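Local coordinates for halorhodopsin (Halobacterium salinarum, PDB 2JAF), which pumps chloride ions across the cell membrane in response to light, which it absorbs through a bound retinal, at residues 94-99 / 220-225; 87-92 / 151-156; 31-36 / 229-234. The protein carries 2 engineered substitutions. All coordinates share one frame; numbering follows the deposited sequence.

Interaction 1. Residues 94-99 / 220-225; sequences GHALAG and GLALVQ. With BOG (octyl beta-D-glucopyranoside), chain F.
Ala96 and Ala222 face each other as the nearest CA pair, 6.3 Å apart. Neither segment is regular helix or strand. Residues His95 to Ala98 form a type I beta turn, closed by the bond from Ala98 N to His95 O (3.0 Å). On the other side, Ala222 has left-handed backbone angles, and its methyl points toward the turn. No direct hydrogen bond joins the two segments.

Few apolar atoms meet. Ala96 CB meets Ala222 CB at 3.8 Å. The His95 ring brings CE1 to 3.9 Å from Ala222 CB, approaching obliquely. Its CG is anti to the backbone N (chi1 -174°), which brings ND1 to the backbone N-H of Leu97 in the same turn. There ND1 accepts a hydrogen bond from Leu97 N at 2.7 Å. The bond is nearly straight (168°) and lies close to the ring plane, so it fixes the ring's rotation. NE2 makes a weak hydrogen bond to Val218 O, just before the second segment. At the far end Leu97 CD2 rests 3.6 Å from Gln225 OE1, and the two side chains cross obliquely.

Octyl glucoside bridges the two loops. Ala96 N donates to its O3 at 3.0 Å, while its O2 donates to Gly220 O at 3.2 Å. The same O3 lies over one face of the His95 ring, toward the rim. Leu221 CD2 packs against the sugar, which is also hydrogen-bonded to Trp162 of helix 158-180. The detergent thus supplies polar links that the loops do not make to each other. The contact joins two extracellular loops of the bacteriorhodopsin-like fold: the hairpin loop between the second and third transmembrane helices, and the loop between the sixth and seventh.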
loop_
_atom_site.group_PDB
_atom_site.type_symbol
_atom_site.label_atom_id
_atom_site.label_comp_id
_atom_site.label_asym_id
_atom_site.label_seq_id
_atom_site.Cartn_x
_atom_site.Cartn_y
_atom_site.Cartn_z
ATOM N N GLY A 94 23.152 23.253 -9.804
ATOM C CA GLY A 94 22.034 24.142 -10.061
ATOM C C GLY A 94 21.288 24.516 -8.796
ATOM O O GLY A 94 20.712 25.597 -8.707
ATOM N N HIS A 95 21.293 23.616 -7.815
ATOM C CA HIS A 95 20.623 23.857 -6.541
ATOM C C HIS A 95 21.431 24.885 -5.758
ATOM O O HIS A 95 22.653 24.958 -5.902
ATOM C CB HIS A 95 20.520 22.546 -5.748
ATOM C CG HIS A 95 19.722 22.658 -4.484
ATOM N ND1 HIS A 95 20.198 23.286 -3.353
ATOM C CD2 HIS A 95 18.482 22.210 -4.172
ATOM C CE1 HIS A 95 19.287 23.219 -2.399
ATOM N NE2 HIS A 95 18.234 22.571 -2.870
ATOM N N ALA A 96 20.751 25.682 -4.940
ATOM C CA ALA A 96 21.422 26.706 -4.147
ATOM C C ALA A 96 22.534 26.122 -3.283
ATOM O O ALA A 96 23.517 26.800 -2.985
ATOM C CB ALA A 96 20.407 27.438 -3.267
ATOM N N LEU A 97 22.378 24.862 -2.886
ATOM C CA LEU A 97 23.371 24.197 -2.049
ATOM C C LEU A 97 24.009 23.017 -2.779
ATOM O O LEU A 97 24.367 22.017 -2.162
ATOM C CB LEU A 97 22.711 23.708 -0.757
ATOM C CG LEU A 97 21.963 24.801 0.019
ATOM C CD1 LEU A 97 21.168 24.197 1.164
ATOM C CD2 LEU A 97 22.962 25.822 0.524
ATOM N N ALA A 98 24.140 23.135 -4.096
ATOM C CA ALA A 98 24.730 22.071 -4.899
ATOM C C ALA A 98 26.090 21.674 -4.341
ATOM O O ALA A 98 26.890 22.534 -3.994
ATOM C CB ALA A 98 24.878 22.533 -6.339
ATOM N N GLY A 99 26.342 20.371 -4.254
ATOM C CA GLY A 99 27.621 19.900 -3.755
ATOM C C GLY A 99 27.692 19.825 -2.246
ATOM O O GLY A 99 28.746 19.533 -1.681
ATOM N N GLY A 220 13.934 22.485 -1.634
ATOM C CA GLY A 220 13.397 23.111 -2.830
ATOM C C GLY A 220 14.299 24.231 -3.328
ATOM O O GLY A 220 15.439 23.981 -3.722
ATOM N N LEU A 221 13.797 25.463 -3.301
ATOM C CA LEU A 221 14.567 26.615 -3.756
ATOM C C LEU A 221 15.603 27.060 -2.729
ATOM O O LEU A 221 16.518 27.824 -3.046
ATOM C CB LEU A 221 13.628 27.786 -4.060
ATOM C CG LEU A 221 12.590 27.598 -5.174
ATOM C CD1 LEU A 221 11.640 28.788 -5.189
ATOM C CD2 LEU A 221 13.288 27.447 -6.523
ATOM N N ALA A 222 15.445 26.589 -1.496
ATOM C CA ALA A 222 16.345 26.946 -0.407
ATOM C C ALA A 222 16.367 28.457 -0.141
ATOM O O ALA A 222 17.427 29.051 0.072
ATOM C CB ALA A 222 17.765 26.427 -0.694
ATOM N N LEU A 223 15.193 29.086 -0.174
ATOM C CA LEU A 223 15.105 30.513 0.126
ATOM C C LEU A 223 15.333 30.593 1.636
ATOM O O LEU A 223 15.859 31.580 2.160
ATOM C CB LEU A 223 13.723 31.062 -0.246
ATOM C CG LEU A 223 13.297 30.834 -1.700
ATOM C CD1 LEU A 223 12.017 31.617 -1.982
ATOM C CD2 LEU A 223 14.395 31.270 -2.648
ATOM N N VAL A 224 14.920 29.532 2.325
ATOM C CA VAL A 224 15.124 29.387 3.763
ATOM C C VAL A 224 16.048 28.173 3.843
ATOM O O VAL A 224 15.652 27.065 3.491
ATOM C CB VAL A 224 13.813 29.062 4.519
ATOM C CG1 VAL A 224 14.139 28.522 5.900
ATOM C CG2 VAL A 224 12.961 30.317 4.662
ATOM N N GLN A 225 17.280 28.380 4.289
ATOM C CA GLN A 225 18.239 27.286 4.361
ATOM C C GLN A 225 18.318 26.569 5.702
ATOM O O GLN A 225 19.109 25.640 5.859
ATOM C CB GLN A 225 19.622 27.800 3.961
ATOM C CG GLN A 225 19.734 28.057 2.467
ATOM C CD GLN A 225 21.069 28.635 2.062
ATOM O OE1 GLN A 225 22.067 28.470 2.760
ATOM N NE2 GLN A 225 21.098 29.308 0.914
HETATM C C1 BOG F . 15.773 26.160 -8.716
HETATM O O1 BOG F . 15.164 25.220 -9.606
HETATM C C2 BOG F . 16.518 25.409 -7.562
HETATM O O2 BOG F . 15.597 24.578 -6.847
HETATM C C3 BOG F . 17.182 26.456 -6.614
HETATM O O3 BOG F . 17.866 25.801 -5.548
HETATM C C4 BOG F . 18.171 27.317 -7.439
HETATM O O4 BOG F . 18.811 28.290 -6.608
HETATM C C5 BOG F . 17.408 28.032 -8.604
HETATM O O5 BOG F . 16.744 27.026 -9.443
HETATM C C6 BOG F . 18.376 28.874 -9.455
HETATM O O6 BOG F . 19.184 28.064 -10.315
HETATM C "C1'" BOG F . 14.463 25.855 -10.675
HETATM C "C2'" BOG F . 13.433 24.911 -11.238
HETATM C "C3'" BOG F . 12.072 25.347 -10.767
HETATM C "C4'" BOG F . 10.963 24.457 -11.289
HETATM C "C5'" BOG F . 9.608 24.933 -10.785
HETATM C "C6'" BOG F . 8.550 23.865 -10.997
HETATM C "C7'" BOG F . 7.199 24.304 -10.507
HETATM C "C8'" BOG F . 6.183 23.211 -10.740
#

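Interaction 2. Residues 87-92 / 151-156; sequences GMIEMP and AAMTTS
Ile89, in the small antiparallel sheet between helices 58-82 and 106-127, packs on Met153 and Thr155 at the end of helix 131-153. The chain leaves helical geometry at Thr154. Ile89 points toward this end and uses both of its branches. Ile89 CD1 meets Met153 CE at 3.9 Å, the two side chains crossing at about a right angle. Met153 starts away from the strand, but bends at chi2 (-62°) and chi3 (96°) and so brings its methyl back. Ile89 CG2 lies 3.9 Å from Ala152 O and only 3.3 Å from Thr155 CG2. These last two methyls are pressed closer than carbons normally sit.

Thr155 CG2 is also 3.6 Å from Glu90 O. It therefore touches both the Ile89 side chain and the strand backbone. Further on, Pro92 CB approaches Thr155 O at 3.4 Å. No direct hydrogen bond crosses the contact. One water takes that role, donating to Glu90 O and to Thr155 O, each at 2.7 Å.

Outside the pair, Ile89 is backbone-bonded to Val102 of the neighbouring strand. Arg161 binds the carbonyls of Ala152 and Thr154, and Ser156 OG bonds to Ser82 O of the second subunit. The arrangement is that of the microbial rhodopsin fold, with the extracellular hairpin folded back over a transmembrane helix end.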
loop_
_atom_site.group_PDB
_atom_site.type_symbol
_atom_site.label_atom_id
_atom_site.label_comp_id
_atom_site.label_asym_id
_atom_site.label_seq_id
_atom_site.Cartn_x
_atom_site.Cartn_y
_atom_site.Cartn_z
ATOM N N GLY A 87 17.848 11.298 6.642
ATOM C CA GLY A 87 19.085 10.993 5.944
ATOM C C GLY A 87 19.730 12.220 5.331
ATOM O O GLY A 87 19.121 13.284 5.266
ATOM N N MET A 88 20.973 12.073 4.889
ATOM C CA MET A 88 21.689 13.180 4.271
ATOM C C MET A 88 21.660 12.964 2.766
ATOM O O MET A 88 21.993 11.881 2.280
ATOM C CB MET A 88 23.135 13.234 4.774
ATOM C CG MET A 88 23.274 13.551 6.258
ATOM S SD MET A 88 22.500 15.107 6.757
ATOM C CE MET A 88 23.383 16.284 5.764
ATOM N N ILE A 89 21.242 13.990 2.034
ATOM C CA ILE A 89 21.149 13.908 0.579
ATOM C C ILE A 89 22.019 14.985 -0.058
ATOM O O ILE A 89 22.001 16.134 0.368
ATOM C CB ILE A 89 19.691 14.126 0.093
ATOM C CG1 ILE A 89 18.715 13.229 0.873
ATOM C CG2 ILE A 89 19.602 13.827 -1.397
ATOM C CD1 ILE A 89 18.921 11.750 0.668
ATOM N N GLU A 90 22.784 14.611 -1.080
ATOM C CA GLU A 90 23.639 15.574 -1.752
ATOM C C GLU A 90 22.858 16.301 -2.837
ATOM O O GLU A 90 22.312 15.671 -3.736
ATOM C CB GLU A 90 24.842 14.872 -2.378
ATOM C CG GLU A 90 25.844 15.833 -2.984
ATOM C CD GLU A 90 27.093 15.128 -3.470
ATOM O OE1 GLU A 90 27.745 14.446 -2.652
ATOM O OE2 GLU A 90 27.419 15.259 -4.668
ATOM N N MET A 91 22.811 17.627 -2.759
ATOM C CA MET A 91 22.079 18.406 -3.755
ATOM C C MET A 91 22.851 18.482 -5.067
ATOM O O MET A 91 24.073 18.645 -5.076
ATOM C CB MET A 91 21.787 19.810 -3.216
ATOM C CG MET A 91 20.871 19.809 -2.001
ATOM S SD MET A 91 19.233 19.097 -2.358
ATOM C CE MET A 91 19.474 17.373 -1.924
ATOM N N PRO A 92 22.143 18.360 -6.200
ATOM C CA PRO A 92 22.708 18.399 -7.556
ATOM C C PRO A 92 23.060 19.790 -8.060
ATOM O O PRO A 92 22.613 20.791 -7.504
ATOM C CB PRO A 92 21.605 17.766 -8.396
ATOM C CG PRO A 92 20.373 18.291 -7.728
ATOM C CD PRO A 92 20.692 18.098 -6.249
ATOM N N ALA A 151 10.912 13.186 -5.312
ATOM C CA ALA A 151 11.503 14.499 -5.549
ATOM C C ALA A 151 12.634 14.752 -4.551
ATOM O O ALA A 151 13.700 15.251 -4.918
ATOM C CB ALA A 151 10.432 15.585 -5.427
ATOM N N ALA A 152 12.396 14.408 -3.285
ATOM C CA ALA A 152 13.395 14.606 -2.239
ATOM C C ALA A 152 14.602 13.673 -2.366
ATOM O O ALA A 152 15.732 14.069 -2.085
ATOM C CB ALA A 152 12.748 14.426 -0.866
ATOM N N MET A 153 14.366 12.438 -2.793
ATOM C CA MET A 153 15.445 11.452 -2.911
ATOM C C MET A 153 16.276 11.515 -4.191
ATOM O O MET A 153 17.362 10.936 -4.252
ATOM C CB MET A 153 14.875 10.038 -2.769
ATOM C CG MET A 153 14.229 9.755 -1.422
ATOM S SD MET A 153 15.374 9.879 -0.031
ATOM C CE MET A 153 15.066 11.599 0.518
ATOM N N THR A 154 15.771 12.202 -5.214
ATOM C CA THR A 154 16.480 12.299 -6.488
ATOM C C THR A 154 17.715 13.197 -6.391
ATOM O O THR A 154 17.627 14.337 -5.949
ATOM C CB THR A 154 15.524 12.811 -7.577
ATOM O OG1 THR A 154 14.508 11.823 -7.794
ATOM C CG2 THR A 154 16.274 13.077 -8.890
ATOM N N THR A 155 18.865 12.678 -6.814
ATOM C CA THR A 155 20.109 13.437 -6.720
ATOM C C THR A 155 20.880 13.633 -8.019
ATOM O O THR A 155 21.832 14.419 -8.054
ATOM C CB THR A 155 21.081 12.762 -5.740
ATOM O OG1 THR A 155 21.383 11.441 -6.214
ATOM C CG2 THR A 155 20.471 12.672 -4.350
ATOM N N SER A 156 20.483 12.943 -9.084
ATOM C CA SER A 156 21.230 13.047 -10.336
ATOM C C SER A 156 21.140 14.393 -11.042
ATOM O O SER A 156 22.137 14.880 -11.583
ATOM C CB SER A 156 20.829 11.919 -11.301
ATOM O OG SER A 156 19.489 12.058 -11.746
HETATM O O HOH W 1 23.579 15.183 -6.126
#

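Interaction 3. Residues 31-36 / 229-234; sequences SSLWVN and ATSWAY. Engineered in segment 229-234: Ala229 (natural residue Val).
Ser32 and Trp232 make the closest CA pair, and Ser32 sets its CB and CA over one face of the indole. Ser32 CB stands 3.3 Å from the centroid of the five-membered ring, only 3° off its normal, in a CH-pi contact. CA of the same serine lies toward the rim. Val35 CG1 reaches Trp232 CH2 of the six-membered ring at 3.6 Å, from an oblique direction. At the indole edge, in plane, Ser31 OG is 3.3 Å from Trp232 NE1.

Beside the ring, Ser231 OG donates to Ser32 OG at 2.7 Å. With chi1 at -172°, Ser231 OG swings away from its own backbone N and meets Ser32 OG. Leu33 CD2 touches Ser231 OG at 3.8 Å.

The partners are the first and last transmembrane helices of the seven-helix retinal protein fold. They run nearly parallel here, their axes 9.0 Å apart and 22° from alignment. The small side chain of Ser32 probably lets the indole come this close; Ser32 CA is 3.5 Å from Trp232 CE2.

Farther out, carbonyls of their own helix bind both hydroxyls: Ser31 OG bonds to Ala27 O and Leu28 O, and Ser32 OG to Leu29 O. Ser231 OG also has hydrogen bonds with Gln105 NE2 and Arg108 NH2, so several polar groups hold this buried hydroxyl in place. Ser235 OG binds both Ser32 O and Ser231 O, bridging the two helix backbones.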
loop_
_atom_site.group_PDB
_atom_site.type_symbol
_atom_site.label_atom_id
_atom_site.label_comp_id
_atom_site.label_asym_id
_atom_site.label_seq_id
_atom_site.Cartn_x
_atom_site.Cartn_y
_atom_site.Cartn_z
ATOM N N SER A 31 13.119 20.534 19.049
ATOM C CA SER A 31 11.837 20.950 19.609
ATOM C C SER A 31 10.665 20.785 18.639
ATOM O O SER A 31 9.561 20.440 19.057
ATOM C CB SER A 31 11.916 22.404 20.104
ATOM O OG SER A 31 12.368 23.286 19.088
ATOM N N SER A 32 10.906 21.018 17.353
ATOM C CA SER A 32 9.852 20.892 16.347
ATOM C C SER A 32 9.320 19.461 16.269
ATOM O O SER A 32 8.210 19.227 15.786
ATOM C CB SER A 32 10.373 21.317 14.969
ATOM O OG SER A 32 11.277 20.361 14.443
ATOM N N LEU A 33 10.111 18.503 16.742
ATOM C CA LEU A 33 9.699 17.106 16.714
ATOM C C LEU A 33 9.065 16.672 18.038
ATOM O O LEU A 33 7.988 16.075 18.051
ATOM C CB LEU A 33 10.904 16.214 16.395
ATOM C CG LEU A 33 11.691 16.610 15.143
ATOM C CD1 LEU A 33 12.893 15.684 14.982
ATOM C CD2 LEU A 33 10.785 16.544 13.917
ATOM N N TRP A 34 9.725 16.971 19.152
ATOM C CA TRP A 34 9.186 16.592 20.458
ATOM C C TRP A 34 7.847 17.250 20.736
ATOM O O TRP A 34 6.974 16.649 21.360
ATOM C CB TRP A 34 10.162 16.954 21.580
ATOM C CG TRP A 34 11.290 15.984 21.720
ATOM C CD1 TRP A 34 12.619 16.233 21.515
ATOM C CD2 TRP A 34 11.192 14.600 22.081
ATOM N NE1 TRP A 34 13.354 15.086 21.724
ATOM C CE2 TRP A 34 12.504 14.070 22.072
ATOM C CE3 TRP A 34 10.124 13.754 22.411
ATOM C CZ2 TRP A 34 12.776 12.731 22.381
ATOM C CZ3 TRP A 34 10.395 12.421 22.717
ATOM C CH2 TRP A 34 11.713 11.925 22.699
ATOM N N VAL A 35 7.684 18.482 20.269
ATOM C CA VAL A 35 6.440 19.204 20.492
ATOM C C VAL A 35 5.252 18.416 19.942
ATOM O O VAL A 35 4.204 18.349 20.582
ATOM C CB VAL A 35 6.472 20.614 19.842
ATOM C CG1 VAL A 35 6.642 20.501 18.336
ATOM C CG2 VAL A 35 5.190 21.364 20.166
ATOM N N ASN A 36 5.403 17.802 18.770
ATOM C CA ASN A 36 4.278 17.059 18.221
ATOM C C ASN A 36 4.105 15.650 18.758
ATOM O O ASN A 36 3.038 15.062 18.620
ATOM C CB ASN A 36 4.298 17.076 16.689
ATOM C CG ASN A 36 3.687 18.353 16.136
ATOM O OD1 ASN A 36 3.048 19.110 16.875
ATOM N ND2 ASN A 36 3.865 18.598 14.846
ATOM N N ALA A 229 14.040 25.460 10.736
ATOM C CA ALA A 229 12.900 26.298 10.383
ATOM C C ALA A 229 11.914 25.547 9.489
ATOM O O ALA A 229 10.700 25.622 9.691
ATOM C CB ALA A 229 13.380 27.568 9.686
ATOM N N THR A 230 12.436 24.833 8.498
ATOM C CA THR A 230 11.585 24.066 7.590
ATOM C C THR A 230 10.814 23.020 8.397
ATOM O O THR A 230 9.625 22.791 8.174
ATOM C CB THR A 230 12.433 23.350 6.510
ATOM O OG1 THR A 230 13.169 24.322 5.755
ATOM C CG2 THR A 230 11.539 22.563 5.562
ATOM N N SER A 231 11.497 22.390 9.346
ATOM C CA SER A 231 10.853 21.381 10.179
ATOM C C SER A 231 9.699 21.981 10.983
ATOM O O SER A 231 8.611 21.404 11.045
ATOM C CB SER A 231 11.880 20.742 11.120
ATOM O OG SER A 231 11.312 19.635 11.803
ATOM N N TRP A 232 9.918 23.145 11.591
ATOM C CA TRP A 232 8.858 23.779 12.370
ATOM C C TRP A 232 7.643 24.134 11.513
ATOM O O TRP A 232 6.505 24.043 11.977
ATOM C CB TRP A 232 9.368 25.046 13.082
ATOM C CG TRP A 232 9.756 24.807 14.533
ATOM C CD1 TRP A 232 11.023 24.750 15.045
ATOM C CD2 TRP A 232 8.869 24.532 15.630
ATOM N NE1 TRP A 232 10.979 24.453 16.388
ATOM C CE2 TRP A 232 9.670 24.314 16.772
ATOM C CE3 TRP A 232 7.472 24.446 15.758
ATOM C CZ2 TRP A 232 9.124 24.012 18.032
ATOM C CZ3 TRP A 232 6.926 24.143 17.012
ATOM C CH2 TRP A 232 7.757 23.930 18.131
ATOM N N ALA A 233 7.875 24.530 10.263
ATOM C CA ALA A 233 6.767 24.892 9.387
ATOM C C ALA A 233 5.856 23.680 9.188
ATOM O O ALA A 233 4.634 23.781 9.328
ATOM C CB ALA A 233 7.297 25.400 8.036
ATOM N N TYR A 234 6.454 22.536 8.865
ATOM C CA TYR A 234 5.689 21.303 8.666
ATOM C C TYR A 234 4.973 20.905 9.965
ATOM O O TYR A 234 3.815 20.475 9.946
ATOM C CB TYR A 234 6.616 20.153 8.248
ATOM C CG TYR A 234 7.159 20.207 6.830
ATOM C CD1 TYR A 234 6.307 20.317 5.734
ATOM C CD2 TYR A 234 8.528 20.054 6.583
ATOM C CE1 TYR A 234 6.797 20.264 4.426
ATOM C CE2 TYR A 234 9.027 19.997 5.279
ATOM C CZ TYR A 234 8.161 20.100 4.209
ATOM O OH TYR A 234 8.643 20.012 2.919
#

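Overall arrangement
Interactions 1 and 2 are neighbours, with centres 11 Å apart. Both use the loop that holds strands 87-90 and 101-104, meeting where Gly99 N probably bonds to Met91 O (3.0 Å). Their segments alternate along the chain, tying this loop to the end of helix 131-153 and the loop before helix 227-255. Interaction 3 pairs helices 27-50 and 227-255, the first and last long helices of the chain, and spans the other two in sequence. Its centre is about 20 Å from interaction 1 and 21 Å from interaction 2. Val224 touches the engineered Ala229, linking interactions 1 and 3. Interaction 1 joins loops, interaction 2 sets one on a helix end, and interaction 3 lies within the retinal-holding bundle.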